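PDB 2HC9: leucine aminopeptidase 1, which releases N-terminal amino acids, preferably leucine, from peptides as a dizinc M17 aminopeptidase and probably serves as a digestive enzyme. Local coordinates for residues S237-P241 against F294-L298; E245-G251 against A354-M360; K321-G325 against A342-Y347; E388-G393 against L475-L479. The protein carries 1 engineered substitution. One frame throughout, in Å; residues are numbered along the deposited sequence. Where two conformers were deposited one is given.

Interaction 1: residues S237-P241 against F294-L298; sequences SHEVP and FSQTL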
loop_
_atom_site.group_PDB
_atom_site.type_symbol
_atom_site.label_atom_id
_atom_site.label_comp_id
_atom_site.label_asym_id
_atom_site.label_seq_id
_atom_site.Cartn_x
_atom_site.Cartn_y
_atom_site.Cartn_z
ATOM N N SER A 237 46.931 -8.643 1.448
ATOM C CA SER A 237 47.643 -8.636 2.737
ATOM C C SER A 237 48.971 -7.894 2.660
ATOM O O SER A 237 49.767 -8.123 1.727
ATOM C CB SER A 237 47.871 -10.066 3.230
ATOM O OG SER A 237 46.614 -10.696 3.508
ATOM N N HIS A 238 49.157 -7.006 3.644
ATOM C CA HIS A 238 50.377 -6.213 3.868
ATOM C C HIS A 238 50.949 -6.725 5.189
ATOM O O HIS A 238 50.561 -6.280 6.276
ATOM C CB HIS A 238 49.996 -4.731 3.968
ATOM C CG HIS A 238 51.132 -3.809 4.323
ATOM N ND1 HIS A 238 52.079 -3.399 3.404
ATOM C CD2 HIS A 238 51.445 -3.188 5.490
ATOM C CE1 HIS A 238 52.927 -2.564 3.988
ATOM N NE2 HIS A 238 52.557 -2.407 5.250
ATOM N N GLU A 239 51.832 -7.712 5.086
ATOM C CA GLU A 239 52.312 -8.422 6.269
ATOM C C GLU A 239 53.613 -7.831 6.782
ATOM O O GLU A 239 54.584 -7.675 6.031
ATOM C CB GLU A 239 52.416 -9.922 5.978
ATOM C CG GLU A 239 51.026 -10.476 5.621
ATOM C CD GLU A 239 50.971 -11.973 5.385
ATOM O OE1 GLU A 239 51.774 -12.505 4.587
ATOM O OE2 GLU A 239 50.073 -12.609 5.979
ATOM N N VAL A 240 53.603 -7.449 8.050
ATOM C CA VAL A 240 54.754 -6.812 8.664
ATOM C C VAL A 240 55.214 -7.732 9.803
ATOM O O VAL A 240 54.577 -7.792 10.855
ATOM C CB VAL A 240 54.480 -5.365 9.174
ATOM C CG1 VAL A 240 55.759 -4.810 9.834
ATOM C CG2 VAL A 240 54.027 -4.424 8.016
ATOM N N PRO A 241 56.294 -8.497 9.561
ATOM C CA PRO A 241 56.830 -9.413 10.573
ATOM C C PRO A 241 57.048 -8.660 11.870
ATOM O O PRO A 241 57.564 -7.539 11.849
ATOM C CB PRO A 241 58.178 -9.841 9.975
ATOM C CG PRO A 241 57.932 -9.784 8.487
ATOM C CD PRO A 241 57.079 -8.541 8.310
ATOM N N PHE A 294 53.011 1.973 5.964
ATOM C CA PHE A 294 52.168 1.471 7.051
ATOM C C PHE A 294 52.880 0.364 7.845
ATOM O O PHE A 294 53.281 -0.676 7.293
ATOM C CB PHE A 294 50.839 0.929 6.515
ATOM C CG PHE A 294 49.785 0.740 7.588
ATOM C CD1 PHE A 294 49.036 1.833 8.048
ATOM C CD2 PHE A 294 49.514 -0.531 8.103
ATOM C CE1 PHE A 294 48.044 1.664 9.041
ATOM C CE2 PHE A 294 48.530 -0.707 9.086
ATOM C CZ PHE A 294 47.800 0.395 9.554
ATOM N N SER A 295 53.016 0.599 9.141
ATOM C CA SER A 295 53.997 -0.111 9.953
ATOM C C SER A 295 53.420 -1.387 10.591
ATOM O O SER A 295 54.160 -2.162 11.201
ATOM C CB SER A 295 54.534 0.807 11.050
ATOM O OG SER A 295 53.525 1.076 12.008
ATOM N N GLN A 296 52.103 -1.582 10.483
ATOM C CA GLN A 296 51.454 -2.746 11.094
ATOM C C GLN A 296 50.943 -3.697 10.034
ATOM O O GLN A 296 50.889 -3.363 8.864
ATOM C CB GLN A 296 50.319 -2.300 12.015
ATOM C CG GLN A 296 50.751 -1.288 13.043
ATOM C CD GLN A 296 51.788 -1.850 14.000
ATOM O OE1 GLN A 296 51.631 -2.958 14.525
ATOM N NE2 GLN A 296 52.879 -1.102 14.200
ATOM N N THR A 297 50.591 -4.909 10.437
ATOM C CA THR A 297 50.069 -5.841 9.478
ATOM C C THR A 297 48.631 -5.407 9.183
ATOM O O THR A 297 47.872 -5.064 10.107
ATOM C CB THR A 297 50.102 -7.279 10.039
ATOM O OG1 THR A 297 51.473 -7.712 10.123
ATOM C CG2 THR A 297 49.318 -8.237 9.136
ATOM N N LEU A 298 48.280 -5.402 7.897
ATOM C CA LEU A 298 47.000 -4.833 7.444
ATOM C C LEU A 298 46.459 -5.717 6.339
ATOM O O LEU A 298 47.210 -6.119 5.439
ATOM C CB LEU A 298 47.178 -3.400 6.915
ATOM C CG LEU A 298 45.898 -2.664 6.489
ATOM C CD1 LEU A 298 44.954 -2.454 7.706
ATOM C CD2 LEU A 298 46.231 -1.315 5.792
#
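His238 and Leu298 form an antiparallel hydrogen-bonded pair, their CA atoms 5.1 Å apart, where the end of strand 232-238 meets the start of strand 297-307 in the mixed sheet of the catalytic domain. Two backbone bonds close this pair: His238 N reaches Leu298 O at 2.8 Å and Leu298 N returns to His238 O at 2.9 Å. The same His238 O also receives a CA-H...O contact from Thr297.

Past the bridge the strands give way to loops, and side chains take over the pairing. The imidazole of His238 swings away from its own backbone N (chi1 175°) and extends along the loop before Leu298, where its NE2 donates to Phe294 O at 2.8 Å. The acceptor lies only 8° out of the ring plane, which, with Gln296 O also at the ring edge near CD2, should help hold the ring's rotation. Phe294, its CB beside NE2, carries CD2 of Leu298 over one face of its phenyl ring, offset toward the rim.

Val240 places its two methyls against different carbonyls, CG1 on Ser295 O and CG2 on Gln296 O, both at 3.4 Å. Helix 277-290 flanks the imidazole through Tyr286 and Val290, while the amide oxygen of Gln296 turns to Glu245 N and Thr244. The hydroxyl of Thr297, which also bonds Ser243 OG, replaces a backbone carbonyl as acceptor: Val240 N donates to Thr297 OG1 at 3.0 Å with an N-H...O angle of 163°.

Interaction 2: residues E245-G251 against A354-M360; sequences EHIALVG and ATTIFDM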
loop_
_atom_site.group_PDB
_atom_site.type_symbol
_atom_site.label_atom_id
_atom_site.label_comp_id
_atom_site.label_asym_id
_atom_site.label_seq_id
_atom_site.Cartn_x
_atom_site.Cartn_y
_atom_site.Cartn_z
ATOM N N GLU A 245 50.212 -4.821 15.942
ATOM C CA GLU A 245 48.806 -4.906 15.477
ATOM C C GLU A 245 48.613 -5.765 14.231
ATOM O O GLU A 245 49.518 -5.928 13.399
ATOM C CB GLU A 245 48.221 -3.511 15.210
ATOM C CG GLU A 245 48.378 -2.500 16.361
ATOM C CD GLU A 245 47.726 -2.929 17.678
ATOM O OE1 GLU A 245 46.803 -3.776 17.667
ATOM O OE2 GLU A 245 48.149 -2.404 18.737
ATOM N N HIS A 246 47.403 -6.299 14.091
ATOM C CA HIS A 246 47.049 -7.138 12.964
ATOM C C HIS A 246 45.617 -6.742 12.632
ATOM O O HIS A 246 44.687 -7.126 13.341
ATOM C CB HIS A 246 47.136 -8.625 13.366
ATOM C CG HIS A 246 48.543 -9.074 13.581
ATOM N ND1 HIS A 246 49.208 -8.862 14.769
ATOM C CD2 HIS A 246 49.440 -9.631 12.737
ATOM C CE1 HIS A 246 50.445 -9.309 14.661
ATOM N NE2 HIS A 246 50.613 -9.779 13.440
ATOM N N ILE A 247 45.478 -5.888 11.617
ATOM C CA ILE A 247 44.232 -5.138 11.400
ATOM C C ILE A 247 43.601 -5.628 10.100
ATOM O O ILE A 247 44.293 -5.753 9.091
ATOM C CB ILE A 247 44.520 -3.602 11.312
ATOM C CG1 ILE A 247 45.178 -3.106 12.616
ATOM C CG2 ILE A 247 43.249 -2.825 10.980
ATOM C CD1 ILE A 247 45.916 -1.775 12.488
ATOM N N ALA A 248 42.300 -5.935 10.130
ATOM C CA ALA A 248 41.580 -6.319 8.908
ATOM C C ALA A 248 40.534 -5.272 8.583
ATOM O O ALA A 248 39.821 -4.788 9.475
ATOM C CB ALA A 248 40.925 -7.676 9.067
ATOM N N LEU A 249 40.449 -4.921 7.296
ATOM C CA LEU A 249 39.407 -4.053 6.777
ATOM C C LEU A 249 38.501 -4.896 5.880
ATOM O O LEU A 249 38.867 -5.216 4.743
ATOM C CB LEU A 249 40.010 -2.903 5.939
ATOM C CG LEU A 249 41.056 -2.066 6.678
ATOM C CD1 LEU A 249 41.780 -1.097 5.731
ATOM C CD2 LEU A 249 40.449 -1.301 7.883
ATOM N N VAL A 250 37.331 -5.249 6.403
ATOM C CA VAL A 250 36.418 -6.147 5.687
ATOM C C VAL A 250 35.323 -5.268 5.056
ATOM O O VAL A 250 34.674 -4.497 5.748
ATOM C CB VAL A 250 35.804 -7.220 6.634
ATOM C CG1 VAL A 250 35.001 -8.294 5.816
ATOM C CG2 VAL A 250 36.936 -7.935 7.487
ATOM N N GLY A 251 35.110 -5.403 3.746
ATOM C CA GLY A 251 34.160 -4.552 3.030
ATOM C C GLY A 251 33.057 -5.340 2.328
ATOM O O GLY A 251 33.312 -6.389 1.710
ATOM N N ALA A 354 43.705 -11.710 12.666
ATOM C CA ALA A 354 43.572 -10.271 12.922
ATOM C C ALA A 354 43.013 -10.103 14.342
ATOM O O ALA A 354 42.140 -10.871 14.760
ATOM C CB ALA A 354 42.623 -9.605 11.897
ATOM N N THR A 355 43.533 -9.109 15.064
ATOM C CA THR A 355 43.079 -8.790 16.415
ATOM C C THR A 355 42.344 -7.457 16.497
ATOM O O THR A 355 41.804 -7.090 17.544
ATOM C CB THR A 355 44.265 -8.767 17.375
ATOM O OG1 THR A 355 45.263 -7.857 16.874
ATOM C CG2 THR A 355 44.849 -10.173 17.495
ATOM N N THR A 356 42.318 -6.737 15.377
ATOM C CA THR A 356 41.431 -5.587 15.208
ATOM C C THR A 356 40.710 -5.799 13.871
ATOM O O THR A 356 41.350 -5.840 12.797
ATOM C CB THR A 356 42.218 -4.241 15.212
ATOM O OG1 THR A 356 43.016 -4.158 16.404
ATOM C CG2 THR A 356 41.248 -3.043 15.202
ATOM N N ILE A 357 39.389 -5.967 13.936
ATOM C CA ILE A 357 38.601 -6.285 12.727
ATOM C C ILE A 357 37.535 -5.209 12.525
ATOM O O ILE A 357 36.649 -5.018 13.367
ATOM C CB ILE A 357 37.929 -7.683 12.811
ATOM C CG1 ILE A 357 38.991 -8.782 13.042
ATOM C CG2 ILE A 357 37.050 -7.950 11.547
ATOM C CD1 ILE A 357 38.398 -10.154 13.400
ATOM N N PHE A 358 37.669 -4.475 11.423
ATOM C CA PHE A 358 36.678 -3.479 11.009
ATOM C C PHE A 358 35.900 -4.070 9.867
ATOM O O PHE A 358 36.478 -4.667 8.960
ATOM C CB PHE A 358 37.364 -2.189 10.510
ATOM C CG PHE A 358 38.158 -1.476 11.560
ATOM C CD1 PHE A 358 37.534 -0.573 12.423
ATOM C CD2 PHE A 358 39.539 -1.653 11.643
ATOM C CE1 PHE A 358 38.268 0.129 13.386
ATOM C CE2 PHE A 358 40.299 -0.963 12.607
ATOM C CZ PHE A 358 39.651 -0.075 13.493
ATOM N N ASP A 359 34.586 -3.884 9.875
ATOM C CA ASP A 359 33.820 -4.174 8.673
ATOM C C ASP A 359 33.010 -2.934 8.337
ATOM O O ASP A 359 32.527 -2.244 9.234
ATOM C CB ASP A 359 32.968 -5.465 8.824
ATOM C CG ASP A 359 31.710 -5.256 9.654
ATOM O OD1 ASP A 359 31.708 -5.624 10.852
ATOM O OD2 ASP A 359 30.713 -4.730 9.102
ATOM N N MET A 360 32.922 -2.603 7.053
ATOM C CA MET A 360 32.213 -1.400 6.652
ATOM C C MET A 360 31.312 -1.774 5.494
ATOM O O MET A 360 31.727 -2.501 4.581
ATOM C CB MET A 360 33.205 -0.325 6.210
ATOM C CG MET A 360 32.536 1.014 5.884
ATOM S SD MET A 360 33.650 2.426 5.631
ATOM C CE MET A 360 34.454 2.044 4.041
HETATM O O HOH W 1 45.449 -5.386 16.101
HETATM O O HOH W 2 47.776 -8.123 17.448
#
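The backbone bonds between His246-Gly251 and Thr356-Met360 define a parallel pair, the strand axes 4.6 Å apart at closest approach and 18° from exact alignment. Ala248 and Val250 each use both N and O in bonds to the partner strand, as from Ala248 N to Thr356 O (2.8 Å) and from Met360 N to Val250 O (2.9 Å). At the entry, His246 O accepts from both Thr355 N and Thr356 N.

Apolar contacts occupy both faces. On the face of Ile247, Leu249 and Phe358, the phenyl ring has CG2 of Ile247 in its plane at the edge, 3.8 Å from CE2, while CD2 of Leu249 approaches CD2 of the ring at 3.9 Å. The first torsion of Phe358 (chi1 -64°) sets CG opposite its own carbonyl carbon, and its ring lies alongside both aliphatic chains. Phe476 and Leu479 of helix 473-480 pack on this face. Across the sheet, Ala248 CB meets Ala354 CB at 3.8 Å and Val250 CG2 meets Ile357 CG2 at 4.1 Å, beneath helix 337-350.

Polar side chains meet mainly through water at the entry. One water donates to Glu245 OE1 (2.6 Å), accepts from His246 N and hydrogen-bonds the hydroxyls of Thr355 and Thr356; a second links Thr355 OG1 to His246 ND1. Thr356 OG1 is also held by Arg452, and the carboxylate of Asp359 by His455 and Trp453.

Neighbouring parallel strands with helices on both faces are characteristic of the alpha/beta catalytic domain of M17 aminopeptidases, and zinc ligand Lys252 directly follows Gly251 in strand 246-254.

Interaction 3: residues K321-G325 against A342-Y347; sequences KMLSG and ADGVFY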
loop_
_atom_site.group_PDB
_atom_site.type_symbol
_atom_site.label_atom_id
_atom_site.label_comp_id
_atom_site.label_asym_id
_atom_site.label_seq_id
_atom_site.Cartn_x
_atom_site.Cartn_y
_atom_site.Cartn_z
ATOM N N LYS A 321 25.134 -23.131 5.948
ATOM C CA LYS A 321 26.226 -23.197 6.924
ATOM C C LYS A 321 27.286 -22.168 6.525
ATOM O O LYS A 321 27.783 -22.156 5.377
ATOM C CB LYS A 321 26.813 -24.616 6.985
ATOM C CG LYS A 321 27.920 -24.773 8.054
ATOM C CD LYS A 321 28.285 -26.250 8.305
ATOM C CE LYS A 321 27.303 -26.829 9.344
ATOM N NZ LYS A 321 27.648 -28.188 9.880
ATOM N N MET A 322 27.606 -21.307 7.475
ATOM C CA MET A 322 28.509 -20.176 7.265
ATOM C C MET A 322 29.961 -20.675 7.386
ATOM O O MET A 322 30.200 -21.816 7.818
ATOM C CB MET A 322 28.235 -19.112 8.331
ATOM C CG MET A 322 26.770 -18.684 8.406
ATOM S SD MET A 322 26.106 -18.066 6.838
ATOM C CE MET A 322 26.931 -16.502 6.743
ATOM N N LEU A 323 30.919 -19.829 7.014
ATOM C CA LEU A 323 32.340 -20.200 7.172
ATOM C C LEU A 323 32.652 -20.605 8.633
ATOM O O LEU A 323 33.469 -21.496 8.887
ATOM C CB LEU A 323 33.234 -19.043 6.734
ATOM C CG LEU A 323 34.737 -19.337 6.695
ATOM C CD1 LEU A 323 35.057 -20.472 5.689
ATOM C CD2 LEU A 323 35.537 -18.035 6.380
ATOM N N SER A 324 31.961 -19.975 9.577
ATOM C CA SER A 324 32.157 -20.200 11.028
ATOM C C SER A 324 31.742 -21.614 11.468
ATOM O O SER A 324 32.077 -22.045 12.587
ATOM C CB SER A 324 31.333 -19.178 11.816
ATOM O OG SER A 324 29.942 -19.438 11.647
ATOM N N GLY A 325 31.001 -22.303 10.608
ATOM C CA GLY A 325 30.401 -23.585 10.967
ATOM C C GLY A 325 28.994 -23.445 11.539
ATOM O O GLY A 325 28.295 -24.445 11.678
ATOM N N ALA A 342 29.642 -11.886 7.596
ATOM C CA ALA A 342 29.863 -12.900 8.643
ATOM C C ALA A 342 31.029 -13.833 8.237
ATOM O O ALA A 342 31.874 -14.216 9.070
ATOM C CB ALA A 342 28.563 -13.746 8.857
ATOM N N ASP A 343 31.085 -14.202 6.958
ATOM C CA ASP A 343 32.219 -15.013 6.490
ATOM C C ASP A 343 33.532 -14.211 6.481
ATOM O O ASP A 343 34.588 -14.723 6.868
ATOM C CB ASP A 343 31.947 -15.531 5.082
ATOM C CG ASP A 343 30.932 -16.674 5.046
ATOM O OD1 ASP A 343 30.494 -17.166 6.121
ATOM O OD2 ASP A 343 30.584 -17.069 3.910
ATOM N N GLY A 344 33.464 -12.961 6.020
ATOM C CA GLY A 344 34.693 -12.141 5.898
ATOM C C GLY A 344 35.333 -11.881 7.254
ATOM O O GLY A 344 36.565 -11.970 7.408
ATOM N N VAL A 345 34.501 -11.595 8.252
ATOM C CA VAL A 345 34.990 -11.305 9.586
ATOM C C VAL A 345 35.516 -12.592 10.278
ATOM O O VAL A 345 36.550 -12.585 10.955
ATOM C CB VAL A 345 33.884 -10.570 10.396
ATOM C CG1 VAL A 345 34.209 -10.532 11.829
ATOM C CG2 VAL A 345 33.694 -9.133 9.887
ATOM N N PHE A 346 34.816 -13.700 10.084
ATOM C CA PHE A 346 35.323 -14.974 10.588
ATOM C C PHE A 346 36.677 -15.349 9.960
ATOM O O PHE A 346 37.630 -15.737 10.647
ATOM C CB PHE A 346 34.325 -16.115 10.377
ATOM C CG PHE A 346 34.779 -17.402 11.001
ATOM C CD1 PHE A 346 34.600 -17.616 12.374
ATOM C CD2 PHE A 346 35.418 -18.382 10.237
ATOM C CE1 PHE A 346 35.040 -18.825 12.967
ATOM C CE2 PHE A 346 35.888 -19.565 10.818
ATOM C CZ PHE A 346 35.679 -19.793 12.191
ATOM N N TYR A 347 36.767 -15.208 8.657
ATOM C CA TYR A 347 38.048 -15.415 7.979
ATOM C C TYR A 347 39.158 -14.539 8.556
ATOM O O TYR A 347 40.280 -15.031 8.803
ATOM C CB TYR A 347 37.902 -15.158 6.478
ATOM C CG TYR A 347 39.142 -15.503 5.671
ATOM C CD1 TYR A 347 39.291 -16.767 5.112
ATOM C CD2 TYR A 347 40.164 -14.561 5.481
ATOM C CE1 TYR A 347 40.419 -17.087 4.332
ATOM C CE2 TYR A 347 41.293 -14.878 4.715
ATOM C CZ TYR A 347 41.403 -16.122 4.147
ATOM O OH TYR A 347 42.521 -16.407 3.388
HETATM O O HOH W 3 30.985 -17.066 8.970
#
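With CG trans to the main-chain nitrogen in both Phe346 and Leu323 (chi1 -175° and -173°), the phenyl ring reaches out from the helix to the type I turn Met322-Gly325 and the leucine branch folds in beside it. CA of Ser324 then sits 3.5 Å above the ring centroid and almost on its normal, a CH-pi contact over the face. Leu323 CG approaches ring atom CD2 of Phe346 at 3.7 Å, while Leu323 CD2 lies at the ring edge and also touches Tyr347 CB.

The polar grip comes from Asp343. Its OD1 accepts from Leu323 N at 2.8 Å, in a nearly straight bond whose donor stands 47° out of the carboxylate plane. A water donates to the same OD1 (2.9 Å) and accepts from Ser324 N, extending the hold to a second turn amide. Met322 bends back so that its CE rests on Ala342 CB at 3.8 Å. With an alanine at Phe346, the turn would probably lose the aromatic face under Ser324 and the wall beside Leu323, leaving a gap between loop and helix.

Asp343 OD2 continues to Ile220 N, and Ser324 OG bonds His444. The contact joins the turn between strands 319-321 and 327-329 to helix 337-350, which starts just after the zinc ligands Asp334 and Glu336, carries Arg338, a predicted active-site residue, and through Val345 also touches Ile357 and Asp359 of strand 356-361.

Interaction 4: residues E388-G393 against L475-L479; sequences EIIKAG and LFSTL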
loop_
_atom_site.group_PDB
_atom_site.type_symbol
_atom_site.label_atom_id
_atom_site.label_comp_id
_atom_site.label_asym_id
_atom_site.label_seq_id
_atom_site.Cartn_x
_atom_site.Cartn_y
_atom_site.Cartn_z
ATOM N N GLU A 388 37.520 6.549 19.753
ATOM C CA GLU A 388 38.597 6.870 18.823
ATOM C C GLU A 388 38.081 7.054 17.381
ATOM O O GLU A 388 38.580 7.907 16.653
ATOM C CB GLU A 388 39.645 5.772 18.855
ATOM C CG GLU A 388 40.913 6.153 18.151
ATOM C CD GLU A 388 41.913 5.024 18.135
ATOM O OE1 GLU A 388 41.635 3.984 18.783
ATOM O OE2 GLU A 388 42.971 5.189 17.490
ATOM N N ILE A 389 37.116 6.239 16.961
ATOM C CA ILE A 389 36.590 6.356 15.583
ATOM C C ILE A 389 35.692 7.579 15.465
ATOM O O ILE A 389 35.629 8.205 14.415
ATOM C CB ILE A 389 35.921 5.047 15.075
ATOM C CG1 ILE A 389 35.922 5.013 13.528
ATOM C CG2 ILE A 389 34.516 4.810 15.738
ATOM C CD1 ILE A 389 35.544 3.659 12.921
ATOM N N ILE A 390 35.033 7.966 16.560
ATOM C CA ILE A 390 34.222 9.192 16.514
ATOM C C ILE A 390 35.155 10.392 16.331
ATOM O O ILE A 390 34.905 11.304 15.511
ATOM C CB ILE A 390 33.323 9.330 17.781
ATOM C CG1 ILE A 390 32.171 8.324 17.704
ATOM C CG2 ILE A 390 32.726 10.743 17.881
ATOM C CD1 ILE A 390 31.547 7.983 19.079
ATOM N N LYS A 391 36.251 10.368 17.085
ATOM C CA LYS A 391 37.278 11.394 16.964
ATOM C C LYS A 391 37.890 11.447 15.538
ATOM O O LYS A 391 38.069 12.543 14.955
ATOM C CB LYS A 391 38.365 11.115 18.013
ATOM C CG LYS A 391 39.592 11.992 17.867
ATOM C CD LYS A 391 40.544 11.705 19.013
ATOM C CE LYS A 391 41.934 12.262 18.750
ATOM N NZ LYS A 391 42.775 12.075 19.964
ATOM N N ALA A 392 38.195 10.272 14.993
ATOM C CA ALA A 392 38.652 10.146 13.596
ATOM C C ALA A 392 37.634 10.681 12.586
ATOM O O ALA A 392 38.025 11.311 11.600
ATOM C CB ALA A 392 39.021 8.694 13.272
ATOM N N GLY A 393 36.338 10.441 12.827
ATOM C CA GLY A 393 35.271 10.998 11.966
ATOM C C GLY A 393 35.288 12.516 11.951
ATOM O O GLY A 393 35.116 13.134 10.893
ATOM N N LEU A 475 38.363 8.680 6.673
ATOM C CA LEU A 475 38.152 8.128 8.026
ATOM C C LEU A 475 39.304 7.222 8.462
ATOM O O LEU A 475 39.868 7.405 9.542
ATOM C CB LEU A 475 36.862 7.285 8.060
ATOM C CG LEU A 475 36.574 6.681 9.437
ATOM C CD1 LEU A 475 36.420 7.792 10.538
ATOM C CD2 LEU A 475 35.282 5.853 9.341
ATOM N N PHE A 476 39.654 6.238 7.634
ATOM C CA PHE A 476 40.685 5.293 8.051
ATOM C C PHE A 476 42.098 5.843 7.984
ATOM O O PHE A 476 42.970 5.391 8.702
ATOM C CB PHE A 476 40.561 3.950 7.339
ATOM C CG PHE A 476 39.433 3.125 7.876
ATOM C CD1 PHE A 476 39.588 2.431 9.070
ATOM C CD2 PHE A 476 38.192 3.125 7.245
ATOM C CE1 PHE A 476 38.517 1.701 9.624
ATOM C CE2 PHE A 476 37.121 2.383 7.772
ATOM C CZ PHE A 476 37.286 1.677 8.971
ATOM N N SER A 477 42.309 6.832 7.131
ATOM C CA SER A 477 43.591 7.539 7.129
ATOM C C SER A 477 43.821 8.241 8.450
ATOM O O SER A 477 44.918 8.181 8.987
ATOM C CB SER A 477 43.634 8.558 5.990
ATOM O OG SER A 477 43.742 7.836 4.787
ATOM N N THR A 478 42.785 8.893 8.978
ATOM C CA THR A 478 42.917 9.587 10.274
ATOM C C THR A 478 42.924 8.593 11.412
ATOM O O THR A 478 43.682 8.761 12.360
ATOM C CB THR A 478 41.866 10.723 10.579
ATOM O OG1 THR A 478 40.523 10.214 10.549
ATOM C CG2 THR A 478 42.013 11.913 9.615
ATOM N N LEU A 479 42.106 7.550 11.327
ATOM C CA LEU A 479 42.061 6.550 12.411
ATOM C C LEU A 479 43.377 5.764 12.567
ATOM O O LEU A 479 43.873 5.559 13.700
ATOM C CB LEU A 479 40.888 5.572 12.200
ATOM C CG LEU A 479 40.713 4.491 13.289
ATOM C CD1 LEU A 479 40.345 5.163 14.610
ATOM C CD2 LEU A 479 39.607 3.528 12.860
HETATM O O HOH W 4 43.361 7.140 15.970
#
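This is a buried helix-helix packing contact between helices 383-396 and 473-480 in the catalytic domain, their local axes 8.6 Å apart at closest approach and inclined at 119°. Ala392 permits the close approach: its CB meets Leu479 CB at 3.8 Å, and the CA atoms of these two residues are 5.1 Å apart. Leu475 inserts CD1 between Ile389 and the backbone of Gly393, reaching Gly393 N at 3.5 Å. The methyls of Leu479 divide, CD2 against Ile389 CG1 at 4.0 Å and CD1 against Glu388 CG at 3.7 Å. With CG opposite the backbone N (chi1 -168°) and an extended chain, Glu388 crosses Leu479 at about a right angle and carries its carboxylate beyond the apolar layer, to a glycerol, probably from the crystallisation liquor, at OE1 and a water between OE2 and Leu479 O. A leucine in its place would probably leave that water, at Leu479 O, without its carboxylate mate. At the other border, in the conformer given, Thr478 OG1 lies 2.9 Å from Ala392 O, with Leu475 O also in reach.

Val400 and Leu454 touch Ile389, and Val400 and Leu456 touch Leu475, so the helix pair rests on sheet strands, an arrangement typical of a three-layer alpha/beta/alpha sandwich.

How the interactions relate
Interactions 1 and 2 belong to one sheet: Thr297 O bonds Ile247 N at 2.9 Å, making strand 297-307 the neighbour of 246-254. Backbone bonding dominates both, but interaction 1, at a partly buried strand end, adds imidazole and hydroxyl bonds, whereas interaction 2 is buried and mostly apolar along its faces, with waters at one end. Interactions 3 and 4 involve helices on different faces of the strand pair of interaction 2, helix 337-350 on one and helix 473-480 on the other. Interaction 3, partly buried, combines a carboxylate and an aromatic face; interaction 4 is mainly aliphatic and buried. Interactions 3 and 4 themselves lie about 27 Å apart between centres.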